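Local coordinates for carbon monoxide oxidation system transcription regulator CooA-1 (PDB 6CPB), which senses carbon monoxide through its heme domain, the part described here, and probably binds DNA to regulate transcription, at residues 22-27 with 97-102; 32-37 with 82-87; 50-55 with 66-71. All blocks are in the same frame, centred on the assembly; numbering follows the deposited sequence.

Contact 1 of 3, residues 22-27 with 97-102; sequences KEFREQ and RNFQNI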
ATOM      1  N   LYS A  22     -23.247   7.240  -4.245  1.00 15.58           N
ATOM      2  CA  LYS A  22     -24.341   7.385  -3.287  1.00 18.58           C
ATOM      3  C   LYS A  22     -24.293   6.330  -2.192  1.00 17.95           C
ATOM      4  O   LYS A  22     -24.957   6.493  -1.163  1.00 21.09           O
ATOM      5  CB  LYS A  22     -25.691   7.302  -3.998  1.00 22.97           C
ATOM      6  CG  LYS A  22     -26.014   8.502  -4.852  1.00 29.05           C
ATOM      7  CD  LYS A  22     -27.337   8.309  -5.585  1.00 34.13           C
ATOM      8  CE  LYS A  22     -27.569   9.410  -6.594  1.00 38.50           C
ATOM      9  NZ  LYS A  22     -28.825   9.189  -7.350  1.00 42.05           N
ATOM     10  N   GLU A  23     -23.534   5.251  -2.385  1.00 15.97           N
ATOM     11  CA  GLU A  23     -23.391   4.245  -1.342  1.00 17.77           C
ATOM     12  C   GLU A  23     -22.548   4.745  -0.187  1.00 18.52           C
ATOM     13  O   GLU A  23     -22.643   4.198   0.914  1.00 23.36           O
ATOM     14  CB  GLU A  23     -22.743   2.992  -1.915  1.00 18.09           C
ATOM     15  CG  GLU A  23     -23.573   2.337  -2.998  1.00 18.30           C
ATOM     16  CD  GLU A  23     -22.924   1.089  -3.545  1.00 22.81           C
ATOM     17  OE1 GLU A  23     -22.152   0.441  -2.810  1.00 24.30           O
ATOM     18  OE2 GLU A  23     -23.195   0.752  -4.715  1.00 24.74           O
ATOM     19  N   PHE A  24     -21.720   5.755  -0.420  1.00 14.21           N
ATOM     20  CA  PHE A  24     -20.845   6.316   0.600  1.00 12.37           C
ATOM     21  C   PHE A  24     -21.606   7.347   1.427  1.00 13.00           C
ATOM     22  O   PHE A  24     -22.517   8.019   0.938  1.00 16.89           O
ATOM     23  CB  PHE A  24     -19.654   7.037  -0.053  1.00 12.11           C
ATOM     24  CG  PHE A  24     -18.664   6.142  -0.768  1.00 12.13           C
ATOM     25  CD1 PHE A  24     -18.989   5.513  -1.965  1.00 13.73           C
ATOM     26  CD2 PHE A  24     -17.383   5.986  -0.263  1.00 13.34           C
ATOM     27  CE1 PHE A  24     -18.050   4.732  -2.621  1.00 15.58           C
ATOM     28  CE2 PHE A  24     -16.445   5.214  -0.925  1.00 14.43           C
ATOM     29  CZ  PHE A  24     -16.781   4.584  -2.102  1.00 14.60           C
ATOM     30  N   ARG A  25     -21.230   7.460   2.689  1.00 12.35           N
ATOM     31  CA  ARG A  25     -21.654   8.570   3.528  1.00 13.54           C
ATOM     32  C   ARG A  25     -20.657   9.718   3.409  1.00 12.19           C
ATOM     33  O   ARG A  25     -19.509   9.535   3.024  1.00 13.31           O
ATOM     34  CB  ARG A  25     -21.774   8.134   4.987  1.00 15.30           C
ATOM     35  CG  ARG A  25     -22.981   7.236   5.267  1.00 18.21           C
ATOM     36  CD  ARG A  25     -23.108   6.949   6.769  1.00 21.01           C
ATOM     37  NE  ARG A  25     -24.315   6.197   7.113  1.00 23.23           N
ATOM     38  CZ  ARG A  25     -24.417   4.870   7.082  1.00 24.14           C
ATOM     39  NH1 ARG A  25     -23.386   4.121   6.714  1.00 27.35           N
ATOM     40  NH2 ARG A  25     -25.557   4.287   7.418  1.00 26.37           N
ATOM     41  N   GLU A  26     -21.109  10.913   3.745  1.00 13.44           N
ATOM     42  CA  GLU A  26     -20.294  12.114   3.654  1.00 12.24           C
ATOM     43  C   GLU A  26     -20.084  12.699   5.041  1.00 12.00           C
ATOM     44  O   GLU A  26     -20.951  12.588   5.906  1.00 12.98           O
ATOM     45  CB  GLU A  26     -21.016  13.125   2.776  1.00 15.84           C
ATOM     46  CG  GLU A  26     -20.229  14.285   2.258  1.00 20.42           C
ATOM     47  CD  GLU A  26     -20.907  14.886   1.025  1.00 25.43           C
ATOM     48  OE1 GLU A  26     -22.087  14.562   0.782  1.00 28.08           O
ATOM     49  OE2 GLU A  26     -20.273  15.663   0.297  1.00 31.81           O
ATOM     50  N   GLN A  27     -18.929  13.330   5.249  1.00 10.97           N
ATOM     51  CA  GLN A  27     -18.665  14.017   6.510  1.00 10.68           C
ATOM     52  C   GLN A  27     -17.731  15.182   6.232  1.00 10.47           C
ATOM     53  O   GLN A  27     -16.841  15.084   5.384  1.00 11.11           O
ATOM     54  CB  GLN A  27     -18.071  13.043   7.530  1.00 11.87           C
ATOM     55  CG  GLN A  27     -18.031  13.596   8.947  1.00 11.70           C
ATOM     56  CD  GLN A  27     -17.915  12.503   9.993  1.00 12.35           C
ATOM     57  OE1 GLN A  27     -18.188  11.330   9.731  1.00 14.59           O
ATOM     58  NE2 GLN A  27     -17.534  12.882  11.195  1.00 11.67           N
ATOM     59  N   ARG A  97     -15.927  -3.945   3.641  1.00 15.79           N
ATOM     60  CA  ARG A  97     -16.549  -4.996   2.838  1.00 19.19           C
ATOM     61  C   ARG A  97     -17.277  -4.407   1.638  1.00 16.57           C
ATOM     62  O   ARG A  97     -17.190  -4.930   0.517  1.00 16.82           O
ATOM     63  CB  ARG A  97     -17.534  -5.801   3.687  1.00 25.71           C
ATOM     64  CG  ARG A  97     -16.907  -6.750   4.692  1.00 40.13           C
ATOM     65  CD  ARG A  97     -17.994  -7.552   5.400  1.00 53.46           C
ATOM     66  NE  ARG A  97     -17.463  -8.419   6.449  1.00 64.56           N
ATOM     67  CZ  ARG A  97     -17.001  -9.651   6.252  1.00 73.43           C
ATOM     68  NH1 ARG A  97     -16.987 -10.182   5.036  1.00 76.17           N
ATOM     69  NH2 ARG A  97     -16.543 -10.355   7.278  1.00 76.31           N
ATOM     70  N   ASN A  98     -18.029  -3.335   1.855  1.00 15.95           N
ATOM     71  CA  ASN A  98     -18.723  -2.712   0.745  1.00 15.02           C
ATOM     72  C   ASN A  98     -17.732  -2.179  -0.274  1.00 14.14           C
ATOM     73  O   ASN A  98     -17.943  -2.303  -1.487  1.00 14.63           O
ATOM     74  CB  ASN A  98     -19.643  -1.606   1.242  1.00 16.10           C
ATOM     75  CG  ASN A  98     -20.564  -1.112   0.165  1.00 19.07           C
ATOM     76  OD1 ASN A  98     -21.201  -1.909  -0.546  1.00 21.27           O
ATOM     77  ND2 ASN A  98     -20.642   0.196   0.017  1.00 20.59           N
ATOM     78  N   PHE A  99     -16.650  -1.565   0.201  1.00 13.71           N
ATOM     79  CA  PHE A  99     -15.632  -1.069  -0.714  1.00 13.83           C
ATOM     80  C   PHE A  99     -15.064  -2.188  -1.580  1.00 13.72           C
ATOM     81  O   PHE A  99     -14.870  -2.013  -2.785  1.00 14.04           O
ATOM     82  CB  PHE A  99     -14.511  -0.376   0.046  1.00 14.38           C
ATOM     83  CG  PHE A  99     -13.484   0.181  -0.864  1.00 14.77           C
ATOM     84  CD1 PHE A  99     -13.783   1.279  -1.657  1.00 15.16           C
ATOM     85  CD2 PHE A  99     -12.257  -0.429  -1.006  1.00 15.07           C
ATOM     86  CE1 PHE A  99     -12.853   1.791  -2.532  1.00 16.78           C
ATOM     87  CE2 PHE A  99     -11.304   0.098  -1.887  1.00 15.77           C
ATOM     88  CZ  PHE A  99     -11.606   1.201  -2.640  1.00 16.05           C
ATOM     89  N   GLN A 100     -14.753  -3.334  -0.979  1.00 13.71           N
ATOM     90  CA  GLN A 100     -14.211  -4.439  -1.757  1.00 14.92           C
ATOM     91  C   GLN A 100     -15.198  -4.902  -2.823  1.00 15.51           C
ATOM     92  O   GLN A 100     -14.802  -5.231  -3.948  1.00 17.13           O
ATOM     93  CB  GLN A 100     -13.788  -5.561  -0.810  1.00 16.71           C
ATOM     94  CG  GLN A 100     -12.561  -5.165   0.031  1.00 19.35           C
ATOM     95  CD  GLN A 100     -12.280  -6.095   1.191  1.00 24.73           C
ATOM     96  OE1 GLN A 100     -13.164  -6.809   1.663  1.00 27.60           O
ATOM     97  NE2 GLN A 100     -11.041  -6.083   1.661  1.00 28.15           N
ATOM     98  N   ASN A 101     -16.491  -4.914  -2.502  1.00 14.62           N
ATOM     99  CA  ASN A 101     -17.493  -5.234  -3.512  1.00 16.31           C
ATOM    100  C   ASN A 101     -17.542  -4.181  -4.614  1.00 15.50           C
ATOM    101  O   ASN A 101     -17.663  -4.519  -5.798  1.00 17.29           O
ATOM    102  CB  ASN A 101     -18.864  -5.388  -2.853  1.00 18.32           C
ATOM    103  CG  ASN A 101     -18.991  -6.679  -2.075  1.00 24.93           C
ATOM    104  OD1 ASN A 101     -18.408  -7.698  -2.446  1.00 30.30           O
ATOM    105  ND2 ASN A 101     -19.769  -6.650  -1.002  1.00 28.55           N
ATOM    106  N   ILE A 102     -17.462  -2.902  -4.246  1.00 13.39           N
ATOM    107  CA  ILE A 102     -17.405  -1.825  -5.231  1.00 13.08           C
ATOM    108  C   ILE A 102     -16.236  -2.014  -6.190  1.00 13.71           C
ATOM    109  O   ILE A 102     -16.380  -1.840  -7.407  1.00 14.64           O
ATOM    110  CB  ILE A 102     -17.342  -0.461  -4.516  1.00 14.41           C
ATOM    111  CG1 ILE A 102     -18.701  -0.120  -3.898  1.00 15.65           C
ATOM    112  CG2 ILE A 102     -16.863   0.638  -5.468  1.00 16.46           C
ATOM    113  CD1 ILE A 102     -18.641   1.023  -2.917  1.00 17.16           C
TER

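Contact 2 of 3, residues 32-37 with 82-87; sequences KAILYT and FIQAME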
ATOM      1  N   LYS A  32      -7.583  21.317  10.943  1.00 14.57           N
ATOM      2  CA  LYS A  32      -6.944  20.725  12.121  1.00 14.97           C
ATOM      3  C   LYS A  32      -7.795  19.665  12.817  1.00 13.33           C
ATOM      4  O   LYS A  32      -7.303  19.007  13.739  1.00 14.55           O
ATOM      5  CB  LYS A  32      -6.398  21.743  13.135  1.00 20.00           C
ATOM      6  CG  LYS A  32      -5.460  22.791  12.534  1.00 26.15           C
ATOM      7  CD  LYS A  32      -4.407  22.237  11.550  1.00 34.97           C
ATOM      8  CE  LYS A  32      -3.011  22.170  12.149  1.00 42.88           C
ATOM      9  NZ  LYS A  32      -2.316  23.481  12.107  1.00 46.74           N
ATOM     10  N   ALA A  33      -9.029  19.438  12.380  1.00 11.68           N
ATOM     11  CA  ALA A  33      -9.835  18.385  12.978  1.00 11.90           C
ATOM     12  C   ALA A  33      -9.193  17.026  12.731  1.00 10.97           C
ATOM     13  O   ALA A  33      -8.579  16.782  11.694  1.00 12.97           O
ATOM     14  CB  ALA A  33     -11.239  18.392  12.395  1.00 14.16           C
ATOM     15  N   ILE A  34      -9.372  16.128  13.681  1.00 10.89           N
ATOM     16  CA  ILE A  34      -8.914  14.749  13.558  1.00 11.08           C
ATOM     17  C   ILE A  34     -10.045  13.926  12.952  1.00 10.72           C
ATOM     18  O   ILE A  34     -11.122  13.822  13.542  1.00 13.29           O
ATOM     19  CB  ILE A  34      -8.516  14.190  14.931  1.00 12.68           C
ATOM     20  CG1 ILE A  34      -7.498  15.099  15.625  1.00 15.78           C
ATOM     21  CG2 ILE A  34      -8.009  12.758  14.769  1.00 13.87           C
ATOM     22  CD1 ILE A  34      -6.245  15.345  14.850  1.00 19.73           C
ATOM     23  N   LEU A  35      -9.797  13.322  11.787  1.00  9.94           N
ATOM     24  CA  LEU A  35     -10.790  12.468  11.132  1.00 10.30           C
ATOM     25  C   LEU A  35     -10.893  11.112  11.806  1.00  9.81           C
ATOM     26  O   LEU A  35     -11.997  10.652  12.122  1.00 10.48           O
ATOM     27  CB  LEU A  35     -10.443  12.256   9.657  1.00 10.51           C
ATOM     28  CG  LEU A  35     -10.766  13.384   8.683  1.00 10.56           C
ATOM     29  CD1 LEU A  35      -9.884  14.607   8.892  1.00 12.13           C
ATOM     30  CD2 LEU A  35     -10.625  12.879   7.274  1.00 12.20           C
ATOM     31  N   TYR A  36      -9.760  10.440  11.988  1.00 10.10           N
ATOM     32  CA  TYR A  36      -9.722   9.085  12.521  1.00  9.84           C
ATOM     33  C   TYR A  36      -8.400   8.893  13.246  1.00 10.31           C
ATOM     34  O   TYR A  36      -7.445   9.651  13.035  1.00 10.64           O
ATOM     35  CB  TYR A  36      -9.844   8.013  11.424  1.00 10.42           C
ATOM     36  CG  TYR A  36     -11.115   8.090  10.615  1.00 10.97           C
ATOM     37  CD1 TYR A  36     -12.345   7.760  11.177  1.00 12.25           C
ATOM     38  CD2 TYR A  36     -11.099   8.497   9.283  1.00 12.51           C
ATOM     39  CE1 TYR A  36     -13.506   7.837  10.440  1.00 13.88           C
ATOM     40  CE2 TYR A  36     -12.267   8.572   8.541  1.00 13.73           C
ATOM     41  CZ  TYR A  36     -13.461   8.243   9.127  1.00 15.29           C
ATOM     42  OH  TYR A  36     -14.617   8.316   8.373  1.00 20.51           O
ATOM     43  N   THR A  37      -8.337   7.860  14.075  1.00 10.30           N
ATOM     44  CA  THR A  37      -7.150   7.547  14.859  1.00 10.76           C
ATOM     45  C   THR A  37      -6.853   6.069  14.732  1.00 11.06           C
ATOM     46  O   THR A  37      -7.669   5.295  14.210  1.00 10.95           O
ATOM     47  CB  THR A  37      -7.345   7.881  16.345  1.00 10.76           C
ATOM     48  OG1 THR A  37      -8.309   6.988  16.904  1.00 11.41           O
ATOM     49  CG2 THR A  37      -7.762   9.317  16.552  1.00 11.39           C
ATOM     50  N   PHE A  82      -3.065   8.094  12.382  1.00 10.32           N
ATOM     51  CA  PHE A  82      -3.916   9.246  12.606  1.00 10.38           C
ATOM     52  C   PHE A  82      -4.109   9.978  11.289  1.00  9.92           C
ATOM     53  O   PHE A  82      -3.222   9.995  10.435  1.00 10.20           O
ATOM     54  CB  PHE A  82      -3.235  10.244  13.563  1.00 11.20           C
ATOM     55  CG  PHE A  82      -3.055   9.760  14.985  1.00 12.27           C
ATOM     56  CD1 PHE A  82      -2.017   8.915  15.335  1.00 13.33           C
ATOM     57  CD2 PHE A  82      -3.913  10.189  15.979  1.00 13.80           C
ATOM     58  CE1 PHE A  82      -1.860   8.497  16.664  1.00 15.16           C
ATOM     59  CE2 PHE A  82      -3.765   9.770  17.282  1.00 16.22           C
ATOM     60  CZ  PHE A  82      -2.733   8.936  17.626  1.00 16.20           C
ATOM     61  N   ILE A  83      -5.264  10.619  11.150  1.00 10.02           N
ATOM     62  CA  ILE A  83      -5.587  11.402   9.962  1.00 10.55           C
ATOM     63  C   ILE A  83      -6.189  12.722  10.418  1.00 10.17           C
ATOM     64  O   ILE A  83      -7.164  12.727  11.176  1.00 10.89           O
ATOM     65  CB  ILE A  83      -6.540  10.659   9.007  1.00 12.03           C
ATOM     66  CG1 ILE A  83      -5.918   9.326   8.537  1.00 13.59           C
ATOM     67  CG2 ILE A  83      -6.817  11.515   7.778  1.00 15.11           C
ATOM     68  CD1 ILE A  83      -6.525   8.137   9.138  1.00 17.16           C
ATOM     69  N   GLN A  84      -5.614  13.832   9.945  1.00 10.41           N
ATOM     70  CA  GLN A  84      -6.004  15.183  10.338  1.00 11.29           C
ATOM     71  C   GLN A  84      -6.280  16.059   9.119  1.00 11.02           C
ATOM     72  O   GLN A  84      -5.546  16.020   8.133  1.00 11.73           O
ATOM     73  CB  GLN A  84      -4.884  15.817  11.174  1.00 12.10           C
ATOM     74  CG  GLN A  84      -5.140  17.268  11.552  1.00 13.53           C
ATOM     75  CD  GLN A  84      -3.996  17.853  12.310  1.00 18.18           C
ATOM     76  OE1 GLN A  84      -2.844  17.735  11.892  1.00 22.44           O
ATOM     77  NE2 GLN A  84      -4.289  18.477  13.440  1.00 21.38           N
ATOM     78  N   ALA A  85      -7.316  16.889   9.207  1.00 10.52           N
ATOM     79  CA  ALA A  85      -7.607  17.835   8.133  1.00 11.26           C
ATOM     80  C   ALA A  85      -6.597  18.983   8.142  1.00 11.15           C
ATOM     81  O   ALA A  85      -6.348  19.597   9.183  1.00 12.11           O
ATOM     82  CB  ALA A  85      -9.014  18.393   8.304  1.00 10.93           C
ATOM     83  N   MET A  86      -6.047  19.300   6.975  1.00 10.91           N
ATOM     84  CA  MET A  86      -5.112  20.411   6.834  1.00 11.52           C
ATOM     85  C   MET A  86      -5.803  21.688   6.384  1.00 12.30           C
ATOM     86  O   MET A  86      -5.209  22.770   6.428  1.00 13.72           O
ATOM     87  CB  MET A  86      -4.006  20.041   5.846  1.00 12.19           C
ATOM     88  CG  MET A  86      -3.204  18.851   6.311  1.00 12.55           C
ATOM     89  SD  MET A  86      -1.776  18.473   5.283  1.00 13.26           S
ATOM     90  CE  MET A  86      -0.652  19.734   5.856  1.00 14.28           C
ATOM     91  N   GLU A  87      -7.047  21.569   5.954  1.00 13.47           N
ATOM     92  CA  GLU A  87      -7.932  22.666   5.594  1.00 13.61           C
ATOM     93  C   GLU A  87      -9.335  22.089   5.697  1.00 12.97           C
ATOM     94  O   GLU A  87      -9.503  20.886   5.909  1.00 12.45           O
ATOM     95  CB  GLU A  87      -7.656  23.157   4.179  1.00 16.37           C
ATOM     96  CG  GLU A  87      -7.735  22.070   3.173  1.00 19.97           C
ATOM     97  CD  GLU A  87      -6.800  22.243   2.009  1.00 25.05           C
ATOM     98  OE1 GLU A  87      -5.596  22.479   2.255  1.00 30.70           O
ATOM     99  OE2 GLU A  87      -7.270  22.084   0.856  1.00 23.41           O
TER

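Contact 3 of 3, residues 50-55 with 66-71; sequences SGRVRV and LAILEA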
ATOM      1  N   SER A  50     -12.989  16.913  -1.143  1.00 10.96           N
ATOM      2  CA  SER A  50     -12.417  18.247  -1.233  1.00 11.89           C
ATOM      3  C   SER A  50     -11.581  18.473   0.015  1.00 11.19           C
ATOM      4  O   SER A  50     -11.852  17.891   1.068  1.00 11.68           O
ATOM      5  CB  SER A  50     -13.502  19.319  -1.361  1.00 13.92           C
ATOM      6  OG  SER A  50     -14.359  19.303  -0.242  1.00 14.93           O
ATOM      7  N   GLY A  51     -10.559  19.317  -0.108  1.00 11.11           N
ATOM      8  CA  GLY A  51      -9.667  19.591   0.999  1.00 11.83           C
ATOM      9  C   GLY A  51      -8.389  18.793   0.920  1.00 10.89           C
ATOM     10  O   GLY A  51      -7.899  18.490  -0.165  1.00 11.94           O
ATOM     11  N   ARG A  52      -7.808  18.499   2.075  1.00 11.03           N
ATOM     12  CA  ARG A  52      -6.458  17.958   2.136  1.00 10.76           C
ATOM     13  C   ARG A  52      -6.278  17.405   3.536  1.00 10.32           C
ATOM     14  O   ARG A  52      -6.669  18.064   4.506  1.00 11.15           O
ATOM     15  CB  ARG A  52      -5.453  19.076   1.863  1.00 11.81           C
ATOM     16  CG  ARG A  52      -4.016  18.614   1.771  1.00 13.41           C
ATOM     17  CD  ARG A  52      -3.153  19.725   1.215  1.00 16.44           C
ATOM     18  NE  ARG A  52      -3.068  20.813   2.176  1.00 19.01           N
ATOM     19  CZ  ARG A  52      -1.945  21.319   2.678  1.00 18.62           C
ATOM     20  NH1 ARG A  52      -0.757  20.869   2.300  1.00 19.87           N
ATOM     21  NH2 ARG A  52      -2.027  22.301   3.557  1.00 21.99           N
ATOM     22  N   VAL A  53      -5.710  16.203   3.649  1.00 10.45           N
ATOM     23  CA  VAL A  53      -5.533  15.577   4.951  1.00 10.74           C
ATOM     24  C   VAL A  53      -4.102  15.084   5.119  1.00 10.47           C
ATOM     25  O   VAL A  53      -3.403  14.771   4.150  1.00 13.03           O
ATOM     26  CB  VAL A  53      -6.535  14.435   5.223  1.00 12.74           C
ATOM     27  CG1 VAL A  53      -7.971  14.913   5.050  1.00 12.94           C
ATOM     28  CG2 VAL A  53      -6.266  13.260   4.341  1.00 13.44           C
ATOM     29  N   ARG A  54      -3.686  15.003   6.378  1.00 10.08           N
ATOM     30  CA  ARG A  54      -2.367  14.535   6.756  1.00 10.23           C
ATOM     31  C   ARG A  54      -2.514  13.207   7.473  1.00 10.03           C
ATOM     32  O   ARG A  54      -3.275  13.105   8.436  1.00 11.08           O
ATOM     33  CB  ARG A  54      -1.709  15.572   7.673  1.00 11.74           C
ATOM     34  CG  ARG A  54      -0.261  15.284   8.014  1.00 12.36           C
ATOM     35  CD  ARG A  54       0.374  16.417   8.801  1.00 14.16           C
ATOM     36  NE  ARG A  54      -0.214  16.573  10.130  1.00 14.29           N
ATOM     37  CZ  ARG A  54       0.307  16.096  11.260  1.00 13.45           C
ATOM     38  NH1 ARG A  54       1.444  15.415  11.266  1.00 12.18           N
ATOM     39  NH2 ARG A  54      -0.314  16.316  12.407  1.00 13.79           N
ATOM     40  N   VAL A  55      -1.751  12.217   7.027  1.00  9.85           N
ATOM     41  CA  VAL A  55      -1.666  10.915   7.673  1.00  9.65           C
ATOM     42  C   VAL A  55      -0.384  10.917   8.487  1.00  9.60           C
ATOM     43  O   VAL A  55       0.677  11.280   7.968  1.00 10.59           O
ATOM     44  CB  VAL A  55      -1.646   9.781   6.634  1.00  9.76           C
ATOM     45  CG1 VAL A  55      -1.613   8.438   7.319  1.00 10.54           C
ATOM     46  CG2 VAL A  55      -2.852   9.877   5.710  1.00 10.83           C
ATOM     47  N   LEU A  66       3.369  10.912   7.645  1.00 10.95           N
ATOM     48  CA  LEU A  66       3.559   9.800   6.725  1.00 11.40           C
ATOM     49  C   LEU A  66       3.209  10.151   5.289  1.00 12.46           C
ATOM     50  O   LEU A  66       3.848   9.651   4.367  1.00 16.09           O
ATOM     51  CB  LEU A  66       2.723   8.607   7.187  1.00 11.46           C
ATOM     52  CG  LEU A  66       3.062   8.038   8.566  1.00 13.09           C
ATOM     53  CD1 LEU A  66       1.999   7.058   9.044  1.00 14.31           C
ATOM     54  CD2 LEU A  66       4.430   7.404   8.560  1.00 18.09           C
ATOM     55  N   ALA A  67       2.191  10.971   5.076  1.00 11.83           N
ATOM     56  CA  ALA A  67       1.831  11.426   3.742  1.00 12.89           C
ATOM     57  C   ALA A  67       0.806  12.532   3.884  1.00 11.94           C
ATOM     58  O   ALA A  67       0.110  12.624   4.893  1.00 12.48           O
ATOM     59  CB  ALA A  67       1.245  10.305   2.869  1.00 17.72           C
ATOM     60  N   ILE A  68       0.712  13.352   2.845  1.00 11.92           N
ATOM     61  CA  ILE A  68      -0.347  14.340   2.688  1.00 12.13           C
ATOM     62  C   ILE A  68      -1.193  13.894   1.507  1.00 11.75           C
ATOM     63  O   ILE A  68      -0.669  13.664   0.407  1.00 13.90           O
ATOM     64  CB  ILE A  68       0.227  15.751   2.488  1.00 12.83           C
ATOM     65  CG1 ILE A  68       0.940  16.205   3.764  1.00 14.51           C
ATOM     66  CG2 ILE A  68      -0.901  16.723   2.133  1.00 15.04           C
ATOM     67  CD1 ILE A  68       1.705  17.492   3.613  1.00 18.15           C
ATOM     68  N   LEU A  69      -2.487  13.707   1.762  1.00 11.59           N
ATOM     69  CA  LEU A  69      -3.433  13.239   0.759  1.00 11.79           C
ATOM     70  C   LEU A  69      -4.255  14.405   0.251  1.00 11.51           C
ATOM     71  O   LEU A  69      -4.774  15.205   1.040  1.00 12.57           O
ATOM     72  CB  LEU A  69      -4.366  12.187   1.342  1.00 13.12           C
ATOM     73  CG  LEU A  69      -3.678  11.008   2.016  1.00 17.76           C
ATOM     74  CD1 LEU A  69      -4.711  10.015   2.458  1.00 20.33           C
ATOM     75  CD2 LEU A  69      -2.643  10.346   1.103  1.00 20.33           C
ATOM     76  N   GLU A  70      -4.363  14.495  -1.061  1.00 11.82           N
ATOM     77  CA  GLU A  70      -5.066  15.573  -1.727  1.00 12.19           C
ATOM     78  C   GLU A  70      -6.481  15.133  -2.082  1.00 11.32           C
ATOM     79  O   GLU A  70      -6.849  13.953  -1.991  1.00 11.33           O
ATOM     80  CB  GLU A  70      -4.324  15.976  -3.003  1.00 14.64           C
ATOM     81  CG  GLU A  70      -2.850  16.275  -2.805  1.00 19.97           C
ATOM     82  CD  GLU A  70      -2.597  17.562  -2.026  1.00 21.62           C
ATOM     83  OE1 GLU A  70      -3.491  18.437  -1.989  1.00 23.84           O
ATOM     84  OE2 GLU A  70      -1.496  17.710  -1.441  1.00 22.97           O
ATOM     85  N   ALA A  71      -7.285  16.098  -2.516  1.00 12.24           N
ATOM     86  CA  ALA A  71      -8.602  15.766  -3.035  1.00 11.95           C
ATOM     87  C   ALA A  71      -8.447  14.775  -4.183  1.00 10.71           C
ATOM     88  O   ALA A  71      -7.626  14.972  -5.078  1.00 11.69           O
ATOM     89  CB  ALA A  71      -9.307  17.040  -3.501  1.00 13.20           C
TER
HETATM   90  O   HOH W   1      -6.238  18.844  -2.270  1.00 17.38           O
HETATM   91  O   HOH W   2       0.215  19.576   0.202  1.00 36.86           O

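Contact 1 of 3, residues 22-27 with 97-102
E23 and F24, in the turn that leads into strand 25-29, pack against N98, F99 and I102 of helix 96-105: a small, mostly buried contact with one polar bond at its outer side and an apolar patch beneath. The bond runs from N98 ND2 to E23 OE1, 3.2 Å long and bent to 149° at the hydrogen. OE1 receives it on its anti lone pair, the one turned away from the other carboxylate oxygen, and lies close to the plane of the N98 amide, although the two flat groups are turned 38° against each other. N98 has its CG anti to the backbone N (chi1 -169°), which brings the amide across to the carboxylate. Its ND2 also bonds to T94 OG1, so two acceptors fix the rotation of the amide. Deeper in, the CD1 methyl of I102 touches both residues of the turn, 3.6 Å from E23 OE1 and 3.8 Å from F24 CE1. The F24 ring meets F99 more loosely, its CZ sitting near the plane of the F99 ring at the edge, 4.5 Å from F99 CD1. F99 and I102 also pack on F109 of helix 108-135, which ties the turn to that long helix through one apolar layer. The arrangement belongs to the cyclic nucleotide-binding fold of the CRP family, in which a short helix follows the beta roll and leads to the long C helix.

Contact 2 of 3, residues 32-37 with 82-87
Strands 34-36 and 82-85 run antiparallel with 142° between their directions, and the register slips by one residue at a classic beta bulge, where L35 and Y36 both face I83. L35 N gives a hydrogen bond to I83 O at 2.8 Å, and I83 N returns one to Y36 O at 3.0 Å. Beyond the bulge A85 N bonds to A33 O at 2.8 Å, and K32 N closes the ladder on A85 O. Q84 adds a side-chain bond, NE2 to K32 O, 3.1 Å and fairly straight at 161°. Its CG lies anti to the backbone N (chi1 176°) and the chain stays extended, which carries the amide past I34 to the K32 carbonyl; the acceptor lies in the amide plane, but NE2 is tilted from the carbonyl plane. The other end of that amide, OE1, is held by R54 NH2. On the opposite face L35 CD1 lies against the A85 backbone, 3.4 Å from A85 N, and also meets A85 CB, while L35 CD2 meets I83 CG2 at 4.1 Å, the two side chains crossing at about a right angle. I83 CD1 turns instead to Y36 CB, 4.0 Å away. With both ends of its amide bonded, Q84 is held against turning and links the 32-37 segment to strand 52-59 through R54, whereas the L35, I83 and A85 face relies on apolar packing.

Contact 3 of 3, residues 50-55 with 66-71
V53 and V55 pair with L69 and A67 in the antiparallel beta hairpin of strands 52-59 and 62-70, part of the beta roll of the cyclic nucleotide-binding fold. V53 and L69 exchange two backbone hydrogen bonds, and V55 N adds one to A67 O. V55 O is gripped twice, by L66 N at 2.7 Å and by A67 N at 3.3 Å, because L66 and A67 both face V55 in a classic bulge. On the inner face V55 CG2 meets L69 CD1 at 3.7 Å; V55 and A67 also pack on L120 of helix 108-135. The other face is mixed. R52 lies beside E70, pointing the same way, its CD 3.5 Å from E70 OE1, and its CG lies on I68 CG2 at 3.7 Å. A bend at chi3 (68°) turns the guanidinium: NE forms a salt bridge with E87, and NH1 reaches E70 OE2 through a water. With an alanine here, E87 would probably lose its salt-bridge mate, E70 its water-mediated link to NH1, and I68 CG2 part of its cover. Further along, a second water donates to G51 O at 2.7 Å and to E70 OE1, and accepts from A71 N.

In the fold
Contacts 2 and 3 are neighbours in one antiparallel sheet, where strands 82-85 and 52-59 lie side by side and bond directly, Q84 O to R54 N and M86 N to R52 O. Both are partly buried backbone ladders with a bulge: the inner face is apolar and largely covered, the outer more open and mixed, with I34 and I68 among polar side chains, and the E87-R52 and Q84-R54 pairs join their outer sides. Contact 1 stands apart, about 20 Å from contact 2 and 19 Å from contact 3 between centres. It is smaller and mostly buried, has no backbone bond across it, and joins a turn to a helix through side chains. Contacts 1 and 3 both reach helix 108-135, at F109 and L120 respectively.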